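Local coordinates for protein leucyl aminopeptidase (Trypanosoma brucei brucei, PDB 5NTD) that probably cleaves leucine and other amino-terminal residues from peptides, as a manganese-binding M17 aminopeptidase assembled from six chains, at residues A47-T52 / F144-A149; L272-K277 / V333-T338; K283-G288 / N387-T392. All blocks are in the same frame, centred on the assembly; numbering follows the deposited sequence.

Contact 1 (A47-T52 / F144-A149); sequences AVLVGT and FVLSNA
F144 grips strand 46-52 with both its N-H and its C=O. F144 N donates to V48 O over 2.7 Å, and F144 O accepts from V50 N at 2.9 Å, a nearly straight bond with an N-H...O angle of 169°. One residue reaching to the two neighbours of the residue it faces, here L49, is the signature of parallel pairing. A third bond, L146 N to V50 O at 3.0 Å, carries the ladder just past the end of strand 140-145. V50 O is held twice, for a water also donates to it at 3.1 Å; the same water accepts from S147 N and so bridges the segments where they part. Beyond it S147 OG takes the A149 N-H in an ST turn, with A149 as the N-cap of helix 150-158.

Around this polar ladder the packing divides between two faces. On one, L49 has CG anti to its own N (chi1 175°), which lets CD1 lean over the neighbouring strand and lie 3.9 Å from both F144 CB and L146 CD2. The F144 ring turns an edge toward V48 O and meets F66 and Y34 edge-to-face, while V61 of helix 59-62 covers L49 and L146. On the other face V50 and V145 stand side by side, V50 CG2 to V145 CG1 3.7 Å, with L126 of helix 120-131 against V50.

The pairing joins two central strands of a six-stranded sheet between helices, consistent with a macro-like fold for this N-terminal domain. Its chemistry implies a division of labour: backbone bonds pair the polar groups that face each other and set the register, aliphatic groups pack both faces, joined on the L49 face by the F144 ring, and water takes over as the strands separate.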
ATOM      1  N   ALA G  47      13.673  46.948  16.473  1.00 32.34           N
ATOM      2  CA  ALA G  47      13.287  47.586  15.210  1.00 32.02           C
ATOM      3  C   ALA G  47      13.702  46.719  14.058  1.00 31.25           C
ATOM      4  O   ALA G  47      14.784  46.098  14.083  1.00 31.47           O
ATOM      5  CB  ALA G  47      13.938  48.958  15.068  1.00 33.23           C
ATOM      6  N   VAL G  48      12.867  46.720  13.027  1.00 30.32           N
ATOM      7  CA  VAL G  48      13.104  45.889  11.839  1.00 29.18           C
ATOM      8  C   VAL G  48      13.246  46.791  10.626  1.00 29.08           C
ATOM      9  O   VAL G  48      12.459  47.713  10.442  1.00 31.03           O
ATOM     10  CB  VAL G  48      11.971  44.873  11.644  1.00 30.40           C
ATOM     11  CG1 VAL G  48      12.300  43.887  10.522  1.00 30.44           C
ATOM     12  CG2 VAL G  48      11.681  44.121  12.932  1.00 31.24           C
ATOM     13  N   LEU G  49      14.226  46.490   9.806  1.00 28.08           N
ATOM     14  CA  LEU G  49      14.423  47.184   8.571  1.00 29.09           C
ATOM     15  C   LEU G  49      14.475  46.207   7.403  1.00 29.18           C
ATOM     16  O   LEU G  49      15.400  45.391   7.315  1.00 28.55           O
ATOM     17  CB  LEU G  49      15.745  47.974   8.616  1.00 31.08           C
ATOM     18  CG  LEU G  49      16.159  48.694   7.310  1.00 31.26           C
ATOM     19  CD1 LEU G  49      15.135  49.741   6.904  1.00 30.90           C
ATOM     20  CD2 LEU G  49      17.538  49.325   7.458  1.00 31.64           C
ATOM     21  N   VAL G  50      13.514  46.315   6.493  1.00 29.70           N
ATOM     22  CA  VAL G  50      13.453  45.371   5.347  1.00 31.78           C
ATOM     23  C   VAL G  50      13.404  46.075   4.009  1.00 31.50           C
ATOM     24  O   VAL G  50      12.574  46.941   3.776  1.00 30.80           O
ATOM     25  CB  VAL G  50      12.351  44.269   5.443  1.00 33.01           C
ATOM     26  CG1 VAL G  50      12.568  43.430   6.693  1.00 35.63           C
ATOM     27  CG2 VAL G  50      10.978  44.849   5.516  1.00 33.03           C
ATOM     28  N   GLY G  51      14.273  45.637   3.122  1.00 30.56           N
ATOM     29  CA  GLY G  51      14.278  46.147   1.761  1.00 31.56           C
ATOM     30  C   GLY G  51      15.218  45.385   0.875  1.00 32.21           C
ATOM     31  O   GLY G  51      15.917  44.471   1.317  1.00 32.66           O
ATOM     32  N   THR G  52      15.245  45.760  -0.393  1.00 31.58           N
ATOM     33  CA  THR G  52      16.161  45.123  -1.360  1.00 30.53           C
ATOM     34  C   THR G  52      17.589  45.561  -1.102  1.00 30.66           C
ATOM     35  O   THR G  52      17.836  46.542  -0.393  1.00 31.64           O
ATOM     36  CB  THR G  52      15.796  45.465  -2.800  1.00 33.18           C
ATOM     37  OG1 THR G  52      15.867  46.892  -2.989  1.00 35.41           O
ATOM     38  CG2 THR G  52      14.368  44.989  -3.137  1.00 34.33           C
ATOM     39  N   PHE G 144      10.254  49.051   9.554  1.00 33.78           N
ATOM     40  CA  PHE G 144      10.578  50.029   8.505  1.00 34.33           C
ATOM     41  C   PHE G 144      10.761  49.275   7.212  1.00 35.78           C
ATOM     42  O   PHE G 144      11.673  48.450   7.069  1.00 33.75           O
ATOM     43  CB  PHE G 144      11.863  50.787   8.816  1.00 34.90           C
ATOM     44  CG  PHE G 144      11.745  51.729   9.983  1.00 36.70           C
ATOM     45  CD1 PHE G 144      11.875  51.276  11.285  1.00 35.64           C
ATOM     46  CD2 PHE G 144      11.515  53.098   9.770  1.00 39.14           C
ATOM     47  CE1 PHE G 144      11.766  52.151  12.348  1.00 35.58           C
ATOM     48  CE2 PHE G 144      11.413  53.982  10.837  1.00 36.56           C
ATOM     49  CZ  PHE G 144      11.524  53.502  12.122  1.00 36.45           C
ATOM     50  N   VAL G 145       9.875  49.553   6.266  1.00 35.72           N
ATOM     51  CA  VAL G 145       9.934  48.895   4.950  1.00 33.52           C
ATOM     52  C   VAL G 145      10.370  49.932   3.940  1.00 34.46           C
ATOM     53  O   VAL G 145       9.907  51.054   3.964  1.00 33.76           O
ATOM     54  CB  VAL G 145       8.595  48.230   4.546  1.00 33.29           C
ATOM     55  CG1 VAL G 145       8.142  47.257   5.625  1.00 33.01           C
ATOM     56  CG2 VAL G 145       7.494  49.235   4.313  1.00 33.37           C
ATOM     57  N   LEU G 146      11.239  49.528   3.037  1.00 34.15           N
ATOM     58  CA  LEU G 146      11.763  50.430   2.018  1.00 34.15           C
ATOM     59  C   LEU G 146      10.986  50.379   0.700  1.00 36.92           C
ATOM     60  O   LEU G 146      11.262  51.155  -0.201  1.00 37.95           O
ATOM     61  CB  LEU G 146      13.241  50.184   1.795  1.00 33.02           C
ATOM     62  CG  LEU G 146      14.048  50.292   3.095  1.00 32.19           C
ATOM     63  CD1 LEU G 146      15.521  50.042   2.818  1.00 32.62           C
ATOM     64  CD2 LEU G 146      13.874  51.633   3.780  1.00 31.24           C
ATOM     65  N   SER G 147      10.037  49.466   0.602  1.00 36.69           N
ATOM     66  CA  SER G 147       9.149  49.375  -0.561  1.00 36.97           C
ATOM     67  C   SER G 147       7.961  50.256  -0.332  1.00 37.80           C
ATOM     68  O   SER G 147       7.515  50.436   0.793  1.00 38.17           O
ATOM     69  CB  SER G 147       8.661  47.938  -0.791  1.00 37.30           C
ATOM     70  OG  SER G 147       7.584  47.878  -1.728  1.00 37.31           O
ATOM     71  N   ASN G 148       7.446  50.817  -1.425  1.00 39.04           N
ATOM     72  CA  ASN G 148       6.162  51.581  -1.394  1.00 37.54           C
ATOM     73  C   ASN G 148       5.000  50.767  -1.963  1.00 38.37           C
ATOM     74  O   ASN G 148       3.964  51.316  -2.281  1.00 37.41           O
ATOM     75  CB  ASN G 148       6.288  52.914  -2.134  1.00 38.85           C
ATOM     76  CG  ASN G 148       7.066  53.948  -1.332  1.00 42.02           C
ATOM     77  OD1 ASN G 148       6.619  54.402  -0.267  1.00 42.01           O
ATOM     78  ND2 ASN G 148       8.262  54.281  -1.809  1.00 42.32           N
ATOM     79  N   ALA G 149       5.192  49.455  -2.110  1.00 36.79           N
ATOM     80  CA  ALA G 149       4.143  48.574  -2.656  1.00 35.72           C
ATOM     81  C   ALA G 149       3.209  48.251  -1.508  1.00 36.12           C
ATOM     82  O   ALA G 149       3.236  47.172  -0.925  1.00 35.80           O
ATOM     83  CB  ALA G 149       4.730  47.333  -3.279  1.00 35.62           C
TER
HETATM   84  O   HOH W   1      10.367  46.413   1.735  1.00 33.85           O

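Contact 2 (L272-K277 / V333-T338); sequences LLYTPK and VQLSCT
L272-Y274 and L335-C337 form an antiparallel ladder that ties strand 268-274 to strand 334-344 in the large mixed sheet of the catalytic domain. Four backbone bonds hold it. L272 and C337 make a hydrogen-bonded pair, with L272 N to C337 O at 2.8 Å, and so do Y274 and L335, where the bond from L335 N to Y274 O, also 2.8 Å, is nearly straight at 172°. Between them L273 and S336 are a non-hydrogen-bonded pair, L273 CD2 resting 3.8 Å from S336 CB.

On the opposite face L272 and C337 adjoin at their CB atoms, both covered by F323 of helix 314-328. A chi1 of 161° swings the Y274 ring away from its own N and across to V333, where CE2 comes obliquely within 3.2 Å of V333 O; its hydroxyl bonds to Q331 O. P276 CD approaches V333 O as well, at 3.5 Å, and T275 runs alongside the extended Q334.

Strand 334-344 pairs on its other side, in parallel, with strand 283-291. Such a switch from antiparallel to parallel neighbours, backed by helices, belongs to the mixed alpha/beta sheet of M17 catalytic domains.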
ATOM      1  N   LEU G 272     -24.630  36.166   2.025  1.00 32.20           N
ATOM      2  CA  LEU G 272     -24.477  37.532   2.497  1.00 32.03           C
ATOM      3  C   LEU G 272     -24.614  38.494   1.309  1.00 33.22           C
ATOM      4  O   LEU G 272     -24.144  38.184   0.214  1.00 32.17           O
ATOM      5  CB  LEU G 272     -23.124  37.758   3.168  1.00 31.66           C
ATOM      6  CG  LEU G 272     -22.677  36.626   4.084  1.00 31.50           C
ATOM      7  CD1 LEU G 272     -21.294  36.926   4.642  1.00 32.75           C
ATOM      8  CD2 LEU G 272     -23.655  36.439   5.217  1.00 30.85           C
ATOM      9  N   LEU G 273     -25.273  39.637   1.542  1.00 33.46           N
ATOM     10  CA  LEU G 273     -25.494  40.653   0.483  1.00 33.18           C
ATOM     11  C   LEU G 273     -25.003  41.999   0.871  1.00 31.68           C
ATOM     12  O   LEU G 273     -25.276  42.496   1.937  1.00 30.62           O
ATOM     13  CB  LEU G 273     -26.949  40.789   0.123  1.00 35.71           C
ATOM     14  CG  LEU G 273     -27.582  39.564  -0.524  1.00 39.73           C
ATOM     15  CD1 LEU G 273     -29.110  39.717  -0.525  1.00 39.47           C
ATOM     16  CD2 LEU G 273     -27.061  39.386  -1.955  1.00 40.48           C
ATOM     17  N   TYR G 274     -24.294  42.595  -0.059  1.00 32.23           N
ATOM     18  CA  TYR G 274     -23.860  43.974   0.062  1.00 33.67           C
ATOM     19  C   TYR G 274     -24.144  44.698  -1.243  1.00 36.68           C
ATOM     20  O   TYR G 274     -23.706  44.288  -2.329  1.00 36.35           O
ATOM     21  CB  TYR G 274     -22.369  44.038   0.379  1.00 34.44           C
ATOM     22  CG  TYR G 274     -21.713  45.369   0.102  1.00 32.46           C
ATOM     23  CD1 TYR G 274     -21.974  46.483   0.905  1.00 31.52           C
ATOM     24  CD2 TYR G 274     -20.792  45.501  -0.938  1.00 31.79           C
ATOM     25  CE1 TYR G 274     -21.343  47.685   0.664  1.00 31.45           C
ATOM     26  CE2 TYR G 274     -20.154  46.702  -1.196  1.00 30.80           C
ATOM     27  CZ  TYR G 274     -20.429  47.785  -0.391  1.00 32.32           C
ATOM     28  OH  TYR G 274     -19.791  48.970  -0.658  1.00 33.70           O
ATOM     29  N   THR G 275     -24.890  45.785  -1.125  1.00 40.17           N
ATOM     30  CA  THR G 275     -25.147  46.683  -2.269  1.00 39.99           C
ATOM     31  C   THR G 275     -24.614  48.045  -1.904  1.00 37.39           C
ATOM     32  O   THR G 275     -25.073  48.634  -0.935  1.00 39.40           O
ATOM     33  CB  THR G 275     -26.648  46.749  -2.584  1.00 41.72           C
ATOM     34  OG1 THR G 275     -27.113  45.416  -2.825  1.00 39.97           O
ATOM     35  CG2 THR G 275     -26.923  47.596  -3.844  1.00 41.61           C
ATOM     36  N   PRO G 276     -23.644  48.560  -2.674  1.00 37.20           N
ATOM     37  CA  PRO G 276     -23.135  49.903  -2.401  1.00 39.53           C
ATOM     38  C   PRO G 276     -24.124  51.049  -2.718  1.00 40.98           C
ATOM     39  O   PRO G 276     -25.139  50.847  -3.402  1.00 40.51           O
ATOM     40  CB  PRO G 276     -21.935  50.035  -3.342  1.00 39.52           C
ATOM     41  CG  PRO G 276     -22.212  49.098  -4.459  1.00 39.20           C
ATOM     42  CD  PRO G 276     -23.073  47.998  -3.898  1.00 37.62           C
ATOM     43  N   LYS G 277     -23.817  52.217  -2.165  1.00 43.83           N
ATOM     44  CA  LYS G 277     -24.544  53.481  -2.445  1.00 43.66           C
ATOM     45  C   LYS G 277     -24.251  53.739  -3.895  1.00 44.62           C
ATOM     46  O   LYS G 277     -23.135  53.618  -4.346  1.00 47.08           O
ATOM     47  CB  LYS G 277     -24.047  54.651  -1.574  1.00 40.16           C
ATOM     48  N   VAL G 333     -18.792  47.720  -5.556  1.00 31.20           N
ATOM     49  CA  VAL G 333     -19.167  46.443  -6.185  1.00 29.78           C
ATOM     50  C   VAL G 333     -20.338  45.866  -5.466  1.00 28.18           C
ATOM     51  O   VAL G 333     -20.376  45.806  -4.244  1.00 29.85           O
ATOM     52  CB  VAL G 333     -18.029  45.397  -6.108  1.00 29.97           C
ATOM     53  CG1 VAL G 333     -18.365  44.216  -6.982  1.00 30.20           C
ATOM     54  CG2 VAL G 333     -16.724  45.980  -6.598  1.00 30.18           C
ATOM     55  N   GLN G 334     -21.318  45.452  -6.224  1.00 27.73           N
ATOM     56  CA  GLN G 334     -22.441  44.778  -5.618  1.00 30.16           C
ATOM     57  C   GLN G 334     -22.019  43.323  -5.439  1.00 30.40           C
ATOM     58  O   GLN G 334     -21.634  42.695  -6.407  1.00 29.48           O
ATOM     59  CB  GLN G 334     -23.694  44.850  -6.491  1.00 31.25           C
ATOM     60  CG  GLN G 334     -24.896  44.204  -5.818  1.00 33.79           C
ATOM     61  CD  GLN G 334     -26.144  44.387  -6.624  1.00 35.96           C
ATOM     62  OE1 GLN G 334     -26.214  45.261  -7.488  1.00 38.89           O
ATOM     63  NE2 GLN G 334     -27.171  43.648  -6.282  1.00 37.20           N
ATOM     64  N   LEU G 335     -22.173  42.815  -4.227  1.00 29.89           N
ATOM     65  CA  LEU G 335     -21.688  41.481  -3.876  1.00 31.36           C
ATOM     66  C   LEU G 335     -22.720  40.601  -3.255  1.00 30.19           C
ATOM     67  O   LEU G 335     -23.457  41.029  -2.371  1.00 32.94           O
ATOM     68  CB  LEU G 335     -20.540  41.566  -2.849  1.00 31.86           C
ATOM     69  CG  LEU G 335     -19.204  42.118  -3.331  1.00 32.56           C
ATOM     70  CD1 LEU G 335     -18.269  42.240  -2.146  1.00 32.93           C
ATOM     71  CD2 LEU G 335     -18.605  41.206  -4.388  1.00 34.10           C
ATOM     72  N   SER G 336     -22.726  39.352  -3.688  1.00 28.79           N
ATOM     73  CA  SER G 336     -23.267  38.239  -2.854  1.00 27.94           C
ATOM     74  C   SER G 336     -22.074  37.385  -2.446  1.00 26.96           C
ATOM     75  O   SER G 336     -21.075  37.312  -3.152  1.00 26.22           O
ATOM     76  CB  SER G 336     -24.293  37.394  -3.582  1.00 27.73           C
ATOM     77  OG  SER G 336     -23.713  36.750  -4.705  1.00 28.96           O
ATOM     78  N   CYS G 337     -22.182  36.808  -1.281  1.00 27.23           N
ATOM     79  CA  CYS G 337     -21.156  35.910  -0.750  1.00 27.24           C
ATOM     80  C   CYS G 337     -21.836  34.708  -0.130  1.00 26.66           C
ATOM     81  O   CYS G 337     -22.489  34.791   0.899  1.00 25.30           O
ATOM     82  CB  CYS G 337     -20.299  36.597   0.297  1.00 28.01           C
ATOM     83  SG  CYS G 337     -19.055  35.492   1.032  1.00 29.33           S
ATOM     84  N   THR G 338     -21.717  33.597  -0.832  1.00 27.47           N
ATOM     85  CA  THR G 338     -22.402  32.354  -0.444  1.00 27.80           C
ATOM     86  C   THR G 338     -21.367  31.387   0.145  1.00 28.34           C
ATOM     87  O   THR G 338     -20.433  30.957  -0.523  1.00 28.72           O
ATOM     88  CB  THR G 338     -23.173  31.749  -1.624  1.00 27.44           C
ATOM     89  OG1 THR G 338     -24.240  32.638  -1.998  1.00 27.08           O
ATOM     90  CG2 THR G 338     -23.768  30.393  -1.257  1.00 27.25           C
TER

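Contact 3 (K283-G288 / N387-T392); sequences KVSLVG and NELSFT
The K283 chain and the F391 ring pass one another, running opposite ways, and their apolar parts carry most of this contact. K283 CD lies 3.8 Å from F391 CD2, its approach oblique to the ring, and K283 CB is 3.9 Å from F391 CE2. F391 keeps CG between its backbone N and carbonyl carbon (chi1 68°), a placement that swings the ring back over the start of strand 283-291. The lysine chain bends near its end, bringing NZ toward the backbone of T392.

A second group of contacts gathers at S285. Its OG sits 3.9 Å from L389 CD1 and equally far from F391 CE2, an apolar surrounding in which its polar need is met by S336 of the adjoining strand.

In the alpha/beta catalytic domain, 387-392 belongs to the connection that leads from helix 374-387 into strand 395-400, and this strand runs parallel to 283-291 as its sheet neighbour. L389 and F391 therefore tuck the connection against the strand beside which the chain is about to pair.

Polar links across the contact are slight. One water accepts from T392 N at 3.2 Å and, weakly, from K283 NZ at 3.4 Å; the K283 backbone N, by contrast, hydrogen-bonds to the D394 carboxylate.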
ATOM      1  N   LYS G 283     -21.628  43.601 -10.779  1.00 36.64           N
ATOM      2  CA  LYS G 283     -22.298  42.671  -9.840  1.00 37.42           C
ATOM      3  C   LYS G 283     -21.533  41.343  -9.797  1.00 36.02           C
ATOM      4  O   LYS G 283     -21.400  40.641 -10.817  1.00 33.13           O
ATOM      5  CB  LYS G 283     -23.745  42.426 -10.239  1.00 41.51           C
ATOM      6  CG  LYS G 283     -24.545  43.696 -10.446  1.00 44.20           C
ATOM      7  CD  LYS G 283     -26.033  43.376 -10.551  1.00 49.60           C
ATOM      8  CE  LYS G 283     -26.801  44.330 -11.459  1.00 53.84           C
ATOM      9  NZ  LYS G 283     -27.137  43.622 -12.740  1.00 58.19           N
ATOM     10  N   VAL G 284     -21.042  41.013  -8.610  1.00 33.73           N
ATOM     11  CA  VAL G 284     -20.191  39.853  -8.423  1.00 32.69           C
ATOM     12  C   VAL G 284     -20.768  38.961  -7.344  1.00 31.91           C
ATOM     13  O   VAL G 284     -21.051  39.400  -6.252  1.00 34.55           O
ATOM     14  CB  VAL G 284     -18.754  40.245  -8.037  1.00 32.98           C
ATOM     15  CG1 VAL G 284     -17.888  39.014  -7.897  1.00 33.04           C
ATOM     16  CG2 VAL G 284     -18.149  41.162  -9.071  1.00 33.35           C
ATOM     17  N   SER G 285     -20.887  37.684  -7.670  1.00 32.03           N
ATOM     18  CA  SER G 285     -21.277  36.632  -6.706  1.00 30.82           C
ATOM     19  C   SER G 285     -20.082  35.789  -6.326  1.00 30.76           C
ATOM     20  O   SER G 285     -19.410  35.205  -7.184  1.00 33.42           O
ATOM     21  CB  SER G 285     -22.357  35.738  -7.250  1.00 30.57           C
ATOM     22  OG  SER G 285     -23.602  36.413  -7.301  1.00 30.04           O
ATOM     23  N   LEU G 286     -19.822  35.754  -5.036  1.00 29.60           N
ATOM     24  CA  LEU G 286     -18.754  34.954  -4.476  1.00 30.15           C
ATOM     25  C   LEU G 286     -19.347  33.679  -3.920  1.00 31.22           C
ATOM     26  O   LEU G 286     -20.380  33.708  -3.256  1.00 32.04           O
ATOM     27  CB  LEU G 286     -18.020  35.677  -3.347  1.00 30.37           C
ATOM     28  CG  LEU G 286     -17.493  37.072  -3.686  1.00 31.30           C
ATOM     29  CD1 LEU G 286     -16.941  37.752  -2.436  1.00 31.12           C
ATOM     30  CD2 LEU G 286     -16.400  37.011  -4.746  1.00 31.62           C
ATOM     31  N   VAL G 287     -18.653  32.568  -4.144  1.00 31.29           N
ATOM     32  CA  VAL G 287     -19.060  31.262  -3.587  1.00 30.60           C
ATOM     33  C   VAL G 287     -17.829  30.555  -2.997  1.00 28.69           C
ATOM     34  O   VAL G 287     -16.848  30.397  -3.657  1.00 26.91           O
ATOM     35  CB  VAL G 287     -19.682  30.380  -4.668  1.00 31.42           C
ATOM     36  CG1 VAL G 287     -20.208  29.086  -4.062  1.00 32.87           C
ATOM     37  CG2 VAL G 287     -20.814  31.117  -5.350  1.00 31.38           C
ATOM     38  N   GLY G 288     -17.922  30.160  -1.747  1.00 28.10           N
ATOM     39  CA  GLY G 288     -16.793  29.577  -1.041  1.00 28.18           C
ATOM     40  C   GLY G 288     -17.047  28.186  -0.483  1.00 27.68           C
ATOM     41  O   GLY G 288     -18.097  27.918   0.077  1.00 27.22           O
ATOM     42  N   ASN G 387     -28.999  31.714  -9.849  1.00 29.35           N
ATOM     43  CA  ASN G 387     -30.422  31.470 -10.092  1.00 30.49           C
ATOM     44  C   ASN G 387     -31.390  31.978  -9.038  1.00 32.01           C
ATOM     45  O   ASN G 387     -32.522  32.289  -9.363  1.00 33.43           O
ATOM     46  CB  ASN G 387     -30.703  29.978 -10.250  1.00 31.11           C
ATOM     47  CG  ASN G 387     -31.965  29.703 -11.074  1.00 30.89           C
ATOM     48  OD1 ASN G 387     -31.963  29.854 -12.286  1.00 28.52           O
ATOM     49  ND2 ASN G 387     -33.031  29.300 -10.406  1.00 29.93           N
ATOM     50  N   GLU G 388     -30.967  32.045  -7.793  1.00 32.07           N
ATOM     51  CA  GLU G 388     -31.901  32.258  -6.685  1.00 31.73           C
ATOM     52  C   GLU G 388     -31.826  33.612  -6.023  1.00 32.59           C
ATOM     53  O   GLU G 388     -32.521  33.867  -5.042  1.00 31.76           O
ATOM     54  CB  GLU G 388     -31.697  31.202  -5.614  1.00 32.08           C
ATOM     55  CG  GLU G 388     -31.833  29.796  -6.129  1.00 31.89           C
ATOM     56  CD  GLU G 388     -33.232  29.452  -6.539  1.00 32.63           C
ATOM     57  OE1 GLU G 388     -33.328  28.946  -7.661  1.00 33.63           O
ATOM     58  OE2 GLU G 388     -34.226  29.623  -5.774  1.00 33.02           O
ATOM     59  N   LEU G 389     -30.951  34.477  -6.507  1.00 32.61           N
ATOM     60  CA  LEU G 389     -30.776  35.811  -5.859  1.00 33.27           C
ATOM     61  C   LEU G 389     -31.656  36.852  -6.536  1.00 32.07           C
ATOM     62  O   LEU G 389     -32.231  36.615  -7.586  1.00 31.46           O
ATOM     63  CB  LEU G 389     -29.298  36.265  -5.873  1.00 32.35           C
ATOM     64  CG  LEU G 389     -28.327  35.297  -5.223  1.00 31.92           C
ATOM     65  CD1 LEU G 389     -26.925  35.882  -5.244  1.00 33.43           C
ATOM     66  CD2 LEU G 389     -28.729  34.958  -3.791  1.00 32.93           C
ATOM     67  N   SER G 390     -31.749  38.003  -5.904  1.00 34.13           N
ATOM     68  CA  SER G 390     -32.567  39.134  -6.458  1.00 36.72           C
ATOM     69  C   SER G 390     -31.896  39.831  -7.643  1.00 37.48           C
ATOM     70  O   SER G 390     -32.508  40.647  -8.290  1.00 39.85           O
ATOM     71  CB  SER G 390     -32.853  40.179  -5.395  1.00 36.77           C
ATOM     72  OG  SER G 390     -31.619  40.607  -4.823  1.00 37.19           O
ATOM     73  N   PHE G 391     -30.641  39.519  -7.897  1.00 37.36           N
ATOM     74  CA  PHE G 391     -29.954  39.970  -9.115  1.00 35.37           C
ATOM     75  C   PHE G 391     -29.245  38.795  -9.762  1.00 34.91           C
ATOM     76  O   PHE G 391     -29.057  37.749  -9.142  1.00 34.78           O
ATOM     77  CB  PHE G 391     -28.945  41.056  -8.790  1.00 35.93           C
ATOM     78  CG  PHE G 391     -27.766  40.562  -7.976  1.00 35.34           C
ATOM     79  CD1 PHE G 391     -27.829  40.509  -6.599  1.00 34.71           C
ATOM     80  CD2 PHE G 391     -26.579  40.209  -8.608  1.00 36.30           C
ATOM     81  CE1 PHE G 391     -26.736  40.096  -5.850  1.00 35.59           C
ATOM     82  CE2 PHE G 391     -25.474  39.795  -7.873  1.00 35.89           C
ATOM     83  CZ  PHE G 391     -25.555  39.728  -6.491  1.00 36.20           C
ATOM     84  N   THR G 392     -28.827  38.996 -10.999  1.00 34.26           N
ATOM     85  CA  THR G 392     -28.001  38.017 -11.718  1.00 33.52           C
ATOM     86  C   THR G 392     -26.601  38.592 -11.827  1.00 31.84           C
ATOM     87  O   THR G 392     -26.435  39.676 -12.337  1.00 28.84           O
ATOM     88  CB  THR G 392     -28.538  37.725 -13.126  1.00 35.72           C
ATOM     89  OG1 THR G 392     -29.880  37.232 -13.018  1.00 36.87           O
ATOM     90  CG2 THR G 392     -27.708  36.632 -13.833  1.00 37.11           C
TER
HETATM   91  O   HOH W   2     -29.904  41.731 -12.348  1.00 47.16           O

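How the contacts relate
Contacts 2 and 3 belong to one piece of the catalytic domain, with centres 9 Å apart. S336 joins them: its OG is 2.6 Å from S285 OG and its O 2.7 Å from L286 N, while Q334 NE2 packs on F391 CD1 at 3.2 Å. Contact 1 lies in the N-terminal domain, its centre 35 Å from that of contact 2 and 40 Å from that of contact 3, and touches neither. Strand 283-291, from contact 3, runs on to K289, which lines the manganese, bicarbonate and bestatin sites; helix 374-387 starts beside the metal ligand E373 and ends in contact 3. Contact 3 thus lies where both elements have their ends remote from these site residues.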